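Side-chain contacts in protein (soluble lytic transglycosylase SLT70) (Escherichia coli, PDB 1QSA), which cleaves the glycosidic bonds between N-acetylmuramic acid and N-acetylglucosamine in peptidoglycan, forming a 1,6-anhydro product, and may help recycle muropeptides during cell elongation or division: residues M217-F222 against I251-D256; A223-A226 against N232-L235; I257-L262 against D276-R281. All blocks are in the same frame, centred on the assembly; numbering follows the deposited sequence.

Contact 1: residues M217-F222 against I251-D256; sequences MAAVAF and IQELRD
In the alpha-superhelix of Slt70, Phe222 and Ala219 of helix 212-228 meet Leu254 and Glu253 of helix 248-260, with helix 230-243 between them in the chain. Segments 217-222 and 251-256 run nearly parallel; their short axes come within 10.5 Å and cross at -16°, a gap filled largely by Phe222 and Leu254. Phe222 has CG anti to its backbone N (chi1 178°), and the ring reaches across toward the second helix. Leu254 lays one methyl over a ring face: CD2 stands 4.1 Å from the ring centroid and 29° off the ring normal, a CH-pi contact. The methyl sits off-centre: Leu254 CD2 is 3.6 Å from Phe222 CD2. Further out, Phe222 CE2 comes 3.4 Å from the backbone O of Leu254, so one residue meets the ring with both side chain and main chain. Ile237 and Leu240 of helix 230-243 also touch Phe222, so the buried ring is packed by residues of both helix 230-243 and helix 248-260. Toward the surface the contact thins. Ala219 points its methyl at the other helix, and the extended Glu253 chain brings OE1 to 4.0 Å from Ala219 CB, a van der Waals approach at the solvent-exposed edge. On helix 248-260, Gln252 bridges two side chains of opposite charge. Its OE1 accepts a hydrogen bond from Arg255 NH1 at 2.9 Å, the donor tilted from the carbonyl plane. Gln252 NE2 donates to Asp256 OD1, also at 2.9 Å, reaching it on the syn side of the carboxylate but somewhat out of its plane.

Contact 2: residues A223-A226 against N232-L235; sequences ASVA and NARL
Ala226 and Ala233 set their methyls against each other, CB to CB at 3.6 Å, where the two backbones come closest, with the Ala226 and Ala233 CA atoms only 5.0 Å apart. Ala233 points its CB at the first helix, whereas the Ala226 CB leaves its own helix to one side, and the Ala233 methyl rests on the CA of Ala226 as well as on its CB. Small side chains at both positions allow this close approach of helices 212-228 and 230-243, which form a helical hairpin within the alpha-superhelix, joined by a very short turn. Beside the alanines, Val225 turns CG1 toward the second helix, anti to its backbone N (chi1 171°), and its side chain runs at a slant to that of Asn232. The carboxamide of Asn232 lends its oxygen to this meeting: OD1 lies 3.6 Å from Val225 CG1, a van der Waals contact between a methyl and the amide oxygen, with no hydrogen bond. Val225 CG1 also reaches the Ala233 methyl more loosely, CB at 4.3 Å. The backbone N of Asn232 is hydrogen-bonded to Asp229 OD1 in the turn.

Contact 3: residues I257-L262 against D276-R281; sequences IVAWRL and DDAIMR
The backbones of 257-262 and 276-281 come nearest at Ala259 and Ala278, whose CA atoms lie 6.8 Å apart. Ala259 carries the contact from its side, its single methyl aimed at the second helix and received by two residues. The nearer is Ile279, whose CG1 stands 4.0 Å from Ala259 CB. CG1 lies anti to the Ile279 carbonyl carbon and beside the backbone N (chi1 -57°), which brings this branch round toward the first helix although the side chain leaves its backbone obliquely. Ala278 faces Ala259 directly, but the two methyls merely graze, CB to CB at 4.5 Å. All three residues are buried and no hydrogen bond crosses between the segments. These three side chains join helix 248-260 to helix 269-280, consecutive members of the all-helical superhelix, through a small apolar seam. Ile279 also touches Arg291 of helix 285-298, and that arginine forms a salt bridge through NE with Asp276 OD1, so the next helix is tied to this one by both packing and charge. At the C-terminal end of the first segment, Leu262 rests on Trp274, while its carbonyl O accepts a hydrogen bond from Arg275 NH1. One turn of the second segment is clasped on its exposed side by a salt bridge: Asp277 OD2 receives Arg281 NH2 through its syn lone pair, at 3.1 Å, with the oxygen about 20° out of the guanidinium plane. Arg281 NE adds a weak hydrogen bond to the same Asp277 OD2, at 3.3 Å.

The three contacts join four successive helices, 212-228, 230-243, 248-260 and 269-280, in one part of the superhelix. Contacts 1 and 2 have centres about 9 Å apart and share helix 212-228; Phe222 CE1 lies 3.3 Å from Ala233 O. Contact 3 is centred about 12 Å from each of the others. Val258, of segment 257-262, touches residues of contacts 1 and 2, its CG2 lying 3.6 Å from Phe222 CZ and 3.8 Å from Ala233 CB. Between contacts 1 and 3, Gln252 NE2 probably hydrogen-bonds Ala278 O, while the guanidinium groups of Arg255 and Arg281 lie close together. All lie away from the predicted active-site residue Glu478.

Contact 1: residues M217-F222 against I251-D256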
loop_
_atom_site.group_PDB
_atom_site.type_symbol
_atom_site.label_atom_id
_atom_site.label_comp_id
_atom_site.label_asym_id
_atom_site.label_seq_id
_atom_site.Cartn_x
_atom_site.Cartn_y
_atom_site.Cartn_z
ATOM N N MET A 217 4.734 -27.501 -2.989
ATOM C CA MET A 217 6.032 -27.058 -2.498
ATOM C C MET A 217 6.993 -26.902 -3.682
ATOM O O MET A 217 7.683 -25.890 -3.812
ATOM C CB MET A 217 6.594 -28.074 -1.501
ATOM C CG MET A 217 5.843 -28.135 -0.155
ATOM S SD MET A 217 6.047 -26.625 0.843
ATOM C CE MET A 217 7.708 -26.855 1.455
ATOM N N ALA A 218 6.999 -27.894 -4.570
ATOM C CA ALA A 218 7.885 -27.838 -5.734
ATOM C C ALA A 218 7.516 -26.694 -6.689
ATOM O O ALA A 218 8.398 -26.085 -7.283
ATOM C CB ALA A 218 7.876 -29.187 -6.481
ATOM N N ALA A 219 6.227 -26.401 -6.832
ATOM C CA ALA A 219 5.797 -25.322 -7.725
ATOM C C ALA A 219 6.285 -23.957 -7.237
ATOM O O ALA A 219 6.629 -23.090 -8.043
ATOM C CB ALA A 219 4.293 -25.332 -7.912
ATOM N N VAL A 220 6.346 -23.769 -5.918
ATOM C CA VAL A 220 6.849 -22.498 -5.391
ATOM C C VAL A 220 8.361 -22.406 -5.665
ATOM O O VAL A 220 8.855 -21.387 -6.155
ATOM C CB VAL A 220 6.573 -22.350 -3.868
ATOM C CG1 VAL A 220 7.165 -21.031 -3.352
ATOM C CG2 VAL A 220 5.067 -22.379 -3.587
ATOM N N ALA A 221 9.092 -23.478 -5.372
ATOM C CA ALA A 221 10.533 -23.487 -5.604
ATOM C C ALA A 221 10.829 -23.280 -7.096
ATOM O O ALA A 221 11.760 -22.578 -7.466
ATOM C CB ALA A 221 11.139 -24.794 -5.122
ATOM N N PHE A 222 9.995 -23.880 -7.941
ATOM C CA PHE A 222 10.155 -23.776 -9.392
ATOM C C PHE A 222 10.063 -22.307 -9.823
ATOM O O PHE A 222 10.836 -21.853 -10.672
ATOM C CB PHE A 222 9.095 -24.622 -10.098
ATOM C CG PHE A 222 9.148 -24.537 -11.610
ATOM C CD1 PHE A 222 10.046 -25.315 -12.335
ATOM C CD2 PHE A 222 8.279 -23.696 -12.296
ATOM C CE1 PHE A 222 10.074 -25.254 -13.738
ATOM C CE2 PHE A 222 8.299 -23.627 -13.688
ATOM C CZ PHE A 222 9.192 -24.404 -14.410
ATOM N N ILE A 251 0.778 -28.706 -15.010
ATOM C CA ILE A 251 1.805 -28.457 -16.017
ATOM C C ILE A 251 1.629 -27.045 -16.588
ATOM O O ILE A 251 2.616 -26.318 -16.782
ATOM C CB ILE A 251 1.756 -29.506 -17.158
ATOM C CG1 ILE A 251 2.049 -30.905 -16.598
ATOM C CG2 ILE A 251 2.782 -29.167 -18.239
ATOM C CD1 ILE A 251 1.867 -32.050 -17.615
ATOM N N GLN A 252 0.383 -26.634 -16.808
ATOM C CA GLN A 252 0.130 -25.293 -17.340
ATOM C C GLN A 252 0.570 -24.223 -16.349
ATOM O O GLN A 252 1.038 -23.165 -16.760
ATOM C CB GLN A 252 -1.340 -25.089 -17.728
ATOM C CG GLN A 252 -1.615 -23.749 -18.471
ATOM C CD GLN A 252 -0.754 -23.551 -19.727
ATOM O OE1 GLN A 252 -0.504 -24.492 -20.484
ATOM N NE2 GLN A 252 -0.304 -22.314 -19.952
ATOM N N GLU A 253 0.431 -24.492 -15.048
ATOM C CA GLU A 253 0.869 -23.520 -14.049
ATOM C C GLU A 253 2.372 -23.337 -14.197
ATOM O O GLU A 253 2.884 -22.213 -14.109
ATOM C CB GLU A 253 0.556 -23.957 -12.607
ATOM C CG GLU A 253 1.083 -22.911 -11.599
ATOM C CD GLU A 253 0.974 -23.294 -10.124
ATOM O OE1 GLU A 253 0.857 -24.490 -9.805
ATOM O OE2 GLU A 253 1.041 -22.370 -9.278
ATOM N N LEU A 254 3.088 -24.436 -14.435
ATOM C CA LEU A 254 4.533 -24.347 -14.605
ATOM C C LEU A 254 4.861 -23.527 -15.863
ATOM O O LEU A 254 5.797 -22.733 -15.861
ATOM C CB LEU A 254 5.171 -25.734 -14.712
ATOM C CG LEU A 254 5.017 -26.670 -13.512
ATOM C CD1 LEU A 254 5.883 -27.897 -13.754
ATOM C CD2 LEU A 254 5.439 -25.970 -12.207
ATOM N N ARG A 255 4.091 -23.740 -16.930
ATOM C CA ARG A 255 4.307 -22.994 -18.174
ATOM C C ARG A 255 4.084 -21.506 -17.932
ATOM O O ARG A 255 4.871 -20.686 -18.394
ATOM C CB ARG A 255 3.358 -23.463 -19.276
ATOM C CG ARG A 255 3.705 -24.813 -19.868
ATOM C CD ARG A 255 2.952 -25.026 -21.174
ATOM N NE ARG A 255 3.048 -26.417 -21.604
ATOM C CZ ARG A 255 2.075 -27.308 -21.454
ATOM N NH1 ARG A 255 0.917 -26.954 -20.914
ATOM N NH2 ARG A 255 2.258 -28.556 -21.855
ATOM N N ASP A 256 3.028 -21.172 -17.184
ATOM C CA ASP A 256 2.699 -19.773 -16.866
ATOM C C ASP A 256 3.847 -19.104 -16.118
ATOM O O ASP A 256 4.207 -17.958 -16.396
ATOM C CB ASP A 256 1.431 -19.680 -15.996
ATOM C CG ASP A 256 0.148 -20.002 -16.749
ATOM O OD1 ASP A 256 0.168 -20.223 -17.976
ATOM O OD2 ASP A 256 -0.909 -20.034 -16.092
#

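Contact 2: residues A223-A226 against N232-L235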
loop_
_atom_site.group_PDB
_atom_site.type_symbol
_atom_site.label_atom_id
_atom_site.label_comp_id
_atom_site.label_asym_id
_atom_site.label_seq_id
_atom_site.Cartn_x
_atom_site.Cartn_y
_atom_site.Cartn_z
ATOM N N ALA A 223 9.121 -21.574 -9.237
ATOM C CA ALA A 223 8.972 -20.152 -9.534
ATOM C C ALA A 223 10.249 -19.388 -9.132
ATOM O O ALA A 223 10.688 -18.483 -9.841
ATOM C CB ALA A 223 7.758 -19.593 -8.812
ATOM N N SER A 224 10.870 -19.771 -8.016
ATOM C CA SER A 224 12.108 -19.115 -7.572
ATOM C C SER A 224 13.240 -19.398 -8.563
ATOM O O SER A 224 14.054 -18.511 -8.868
ATOM C CB SER A 224 12.503 -19.579 -6.163
ATOM O OG SER A 224 11.483 -19.268 -5.230
ATOM N N VAL A 225 13.282 -20.634 -9.065
ATOM C CA VAL A 225 14.294 -21.032 -10.048
ATOM C C VAL A 225 14.101 -20.226 -11.332
ATOM O O VAL A 225 15.076 -19.752 -11.908
ATOM C CB VAL A 225 14.207 -22.544 -10.390
ATOM C CG1 VAL A 225 15.116 -22.879 -11.585
ATOM C CG2 VAL A 225 14.610 -23.381 -9.173
ATOM N N ALA A 226 12.853 -20.070 -11.775
ATOM C CA ALA A 226 12.559 -19.319 -13.001
ATOM C C ALA A 226 12.943 -17.855 -12.884
ATOM O O ALA A 226 13.292 -17.214 -13.881
ATOM C CB ALA A 226 11.087 -19.435 -13.371
ATOM N N ASN A 232 16.633 -22.305 -17.557
ATOM C CA ASN A 232 16.837 -23.494 -16.734
ATOM C C ASN A 232 15.460 -24.036 -16.335
ATOM O O ASN A 232 15.199 -25.236 -16.421
ATOM C CB ASN A 232 17.657 -23.136 -15.489
ATOM C CG ASN A 232 17.959 -24.340 -14.621
ATOM O OD1 ASN A 232 17.872 -24.269 -13.398
ATOM N ND2 ASN A 232 18.318 -25.453 -15.247
ATOM N N ALA A 233 14.554 -23.137 -15.963
ATOM C CA ALA A 233 13.206 -23.537 -15.571
ATOM C C ALA A 233 12.398 -24.076 -16.759
ATOM O O ALA A 233 11.691 -25.079 -16.642
ATOM C CB ALA A 233 12.477 -22.354 -14.930
ATOM N N ARG A 234 12.504 -23.414 -17.908
ATOM C CA ARG A 234 11.760 -23.849 -19.094
ATOM C C ARG A 234 12.131 -25.279 -19.478
ATOM O O ARG A 234 11.262 -26.106 -19.735
ATOM C CB ARG A 234 12.043 -22.903 -20.271
ATOM C CG ARG A 234 11.183 -23.151 -21.504
ATOM C CD ARG A 234 11.550 -22.203 -22.641
ATOM N NE ARG A 234 12.821 -22.577 -23.253
ATOM C CZ ARG A 234 12.931 -23.422 -24.272
ATOM N NH1 ARG A 234 11.847 -23.960 -24.812
ATOM N NH2 ARG A 234 14.126 -23.719 -24.763
ATOM N N LEU A 235 13.431 -25.570 -19.447
ATOM C CA LEU A 235 13.953 -26.888 -19.811
ATOM C C LEU A 235 13.644 -27.991 -18.803
ATOM O O LEU A 235 13.649 -29.176 -19.146
ATOM C CB LEU A 235 15.461 -26.801 -20.030
ATOM C CG LEU A 235 15.899 -25.975 -21.238
ATOM C CD1 LEU A 235 17.411 -25.881 -21.258
ATOM C CD2 LEU A 235 15.367 -26.592 -22.524
#

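Contact 3: residues I257-L262 against D276-R281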
loop_
_atom_site.group_PDB
_atom_site.type_symbol
_atom_site.label_atom_id
_atom_site.label_comp_id
_atom_site.label_asym_id
_atom_site.label_seq_id
_atom_site.Cartn_x
_atom_site.Cartn_y
_atom_site.Cartn_z
ATOM N N ILE A 257 4.392 -19.823 -15.136
ATOM C CA ILE A 257 5.497 -19.327 -14.323
ATOM C C ILE A 257 6.694 -18.929 -15.194
ATOM O O ILE A 257 7.258 -17.842 -15.032
ATOM C CB ILE A 257 5.902 -20.387 -13.277
ATOM C CG1 ILE A 257 4.839 -20.442 -12.174
ATOM C CG2 ILE A 257 7.290 -20.103 -12.703
ATOM C CD1 ILE A 257 4.933 -21.674 -11.302
ATOM N N VAL A 258 7.044 -19.788 -16.149
ATOM C CA VAL A 258 8.171 -19.513 -17.036
ATOM C C VAL A 258 7.865 -18.374 -18.007
ATOM O O VAL A 258 8.701 -17.488 -18.208
ATOM C CB VAL A 258 8.591 -20.786 -17.796
ATOM C CG1 VAL A 258 9.636 -20.457 -18.869
ATOM C CG2 VAL A 258 9.170 -21.792 -16.817
ATOM N N ALA A 259 6.654 -18.374 -18.562
ATOM C CA ALA A 259 6.234 -17.344 -19.517
ATOM C C ALA A 259 6.369 -15.941 -18.937
ATOM O O ALA A 259 6.735 -15.005 -19.650
ATOM C CB ALA A 259 4.809 -17.601 -19.989
ATOM N N TRP A 260 6.060 -15.791 -17.648
ATOM C CA TRP A 260 6.187 -14.509 -16.961
ATOM C C TRP A 260 7.617 -13.997 -16.992
ATOM O O TRP A 260 7.854 -12.788 -16.929
ATOM C CB TRP A 260 5.800 -14.650 -15.483
ATOM C CG TRP A 260 4.377 -14.360 -15.195
ATOM C CD1 TRP A 260 3.406 -15.259 -14.874
ATOM C CD2 TRP A 260 3.750 -13.072 -15.204
ATOM N NE1 TRP A 260 2.204 -14.610 -14.685
ATOM C CE2 TRP A 260 2.389 -13.269 -14.880
ATOM C CE3 TRP A 260 4.208 -11.774 -15.449
ATOM C CZ2 TRP A 260 1.480 -12.214 -14.796
ATOM C CZ3 TRP A 260 3.297 -10.716 -15.364
ATOM C CH2 TRP A 260 1.951 -10.949 -15.042
ATOM N N ARG A 261 8.567 -14.931 -17.004
ATOM C CA ARG A 261 9.984 -14.591 -16.988
ATOM C C ARG A 261 10.609 -14.461 -18.379
ATOM O O ARG A 261 11.813 -14.260 -18.496
ATOM C CB ARG A 261 10.779 -15.609 -16.156
ATOM C CG ARG A 261 10.185 -15.959 -14.790
ATOM C CD ARG A 261 9.790 -14.734 -13.978
ATOM N NE ARG A 261 10.891 -13.806 -13.762
ATOM C CZ ARG A 261 10.895 -12.869 -12.817
ATOM N NH1 ARG A 261 9.869 -12.762 -11.979
ATOM N NH2 ARG A 261 11.937 -12.058 -12.690
ATOM N N LEU A 262 9.798 -14.598 -19.422
ATOM C CA LEU A 262 10.294 -14.481 -20.797
ATOM C C LEU A 262 9.688 -13.249 -21.469
ATOM O O LEU A 262 9.465 -13.236 -22.676
ATOM C CB LEU A 262 9.966 -15.746 -21.592
ATOM C CG LEU A 262 10.717 -17.008 -21.145
ATOM C CD1 LEU A 262 10.217 -18.228 -21.901
ATOM C CD2 LEU A 262 12.216 -16.819 -21.341
ATOM N N ASP A 276 4.852 -17.780 -26.284
ATOM C CA ASP A 276 3.546 -17.495 -26.864
ATOM C C ASP A 276 2.632 -18.700 -26.960
ATOM O O ASP A 276 1.402 -18.562 -26.867
ATOM C CB ASP A 276 3.682 -16.755 -28.200
ATOM C CG ASP A 276 4.189 -15.329 -28.018
ATOM O OD1 ASP A 276 4.255 -14.846 -26.865
ATOM O OD2 ASP A 276 4.533 -14.680 -29.021
ATOM N N ASP A 277 3.219 -19.881 -27.141
ATOM C CA ASP A 277 2.429 -21.105 -27.192
ATOM C C ASP A 277 1.892 -21.343 -25.774
ATOM O O ASP A 277 0.721 -21.670 -25.596
ATOM C CB ASP A 277 3.286 -22.296 -27.644
ATOM C CG ASP A 277 2.560 -23.634 -27.492
ATOM O OD1 ASP A 277 1.762 -23.998 -28.388
ATOM O OD2 ASP A 277 2.783 -24.322 -26.468
ATOM N N ALA A 278 2.746 -21.135 -24.773
ATOM C CA ALA A 278 2.345 -21.308 -23.374
ATOM C C ALA A 278 1.207 -20.354 -23.011
ATOM O O ALA A 278 0.204 -20.772 -22.424
ATOM C CB ALA A 278 3.534 -21.093 -22.444
ATOM N N ILE A 279 1.324 -19.088 -23.416
ATOM C CA ILE A 279 0.279 -18.114 -23.103
ATOM C C ILE A 279 -1.030 -18.427 -23.829
ATOM O O ILE A 279 -2.107 -18.201 -23.280
ATOM C CB ILE A 279 0.739 -16.660 -23.357
ATOM C CG1 ILE A 279 1.993 -16.363 -22.529
ATOM C CG2 ILE A 279 -0.351 -15.680 -22.911
ATOM C CD1 ILE A 279 2.645 -15.048 -22.853
ATOM N N MET A 280 -0.937 -18.976 -25.040
ATOM C CA MET A 280 -2.128 -19.349 -25.812
ATOM C C MET A 280 -2.928 -20.437 -25.088
ATOM O O MET A 280 -4.151 -20.500 -25.208
ATOM C CB MET A 280 -1.740 -19.852 -27.212
ATOM C CG MET A 280 -1.361 -18.755 -28.203
ATOM S SD MET A 280 -2.746 -17.649 -28.562
ATOM C CE MET A 280 -3.745 -18.682 -29.654
ATOM N N ARG A 281 -2.226 -21.267 -24.319
ATOM C CA ARG A 281 -2.840 -22.352 -23.559
ATOM C C ARG A 281 -3.149 -21.971 -22.108
ATOM O O ARG A 281 -3.633 -22.795 -21.330
ATOM C CB ARG A 281 -1.916 -23.570 -23.568
ATOM C CG ARG A 281 -1.704 -24.167 -24.938
ATOM C CD ARG A 281 -1.230 -25.610 -24.833
ATOM N NE ARG A 281 0.220 -25.745 -24.942
ATOM C CZ ARG A 281 0.867 -26.902 -24.834
ATOM N NH1 ARG A 281 0.202 -28.026 -24.586
ATOM N NH2 ARG A 281 2.186 -26.934 -24.954
#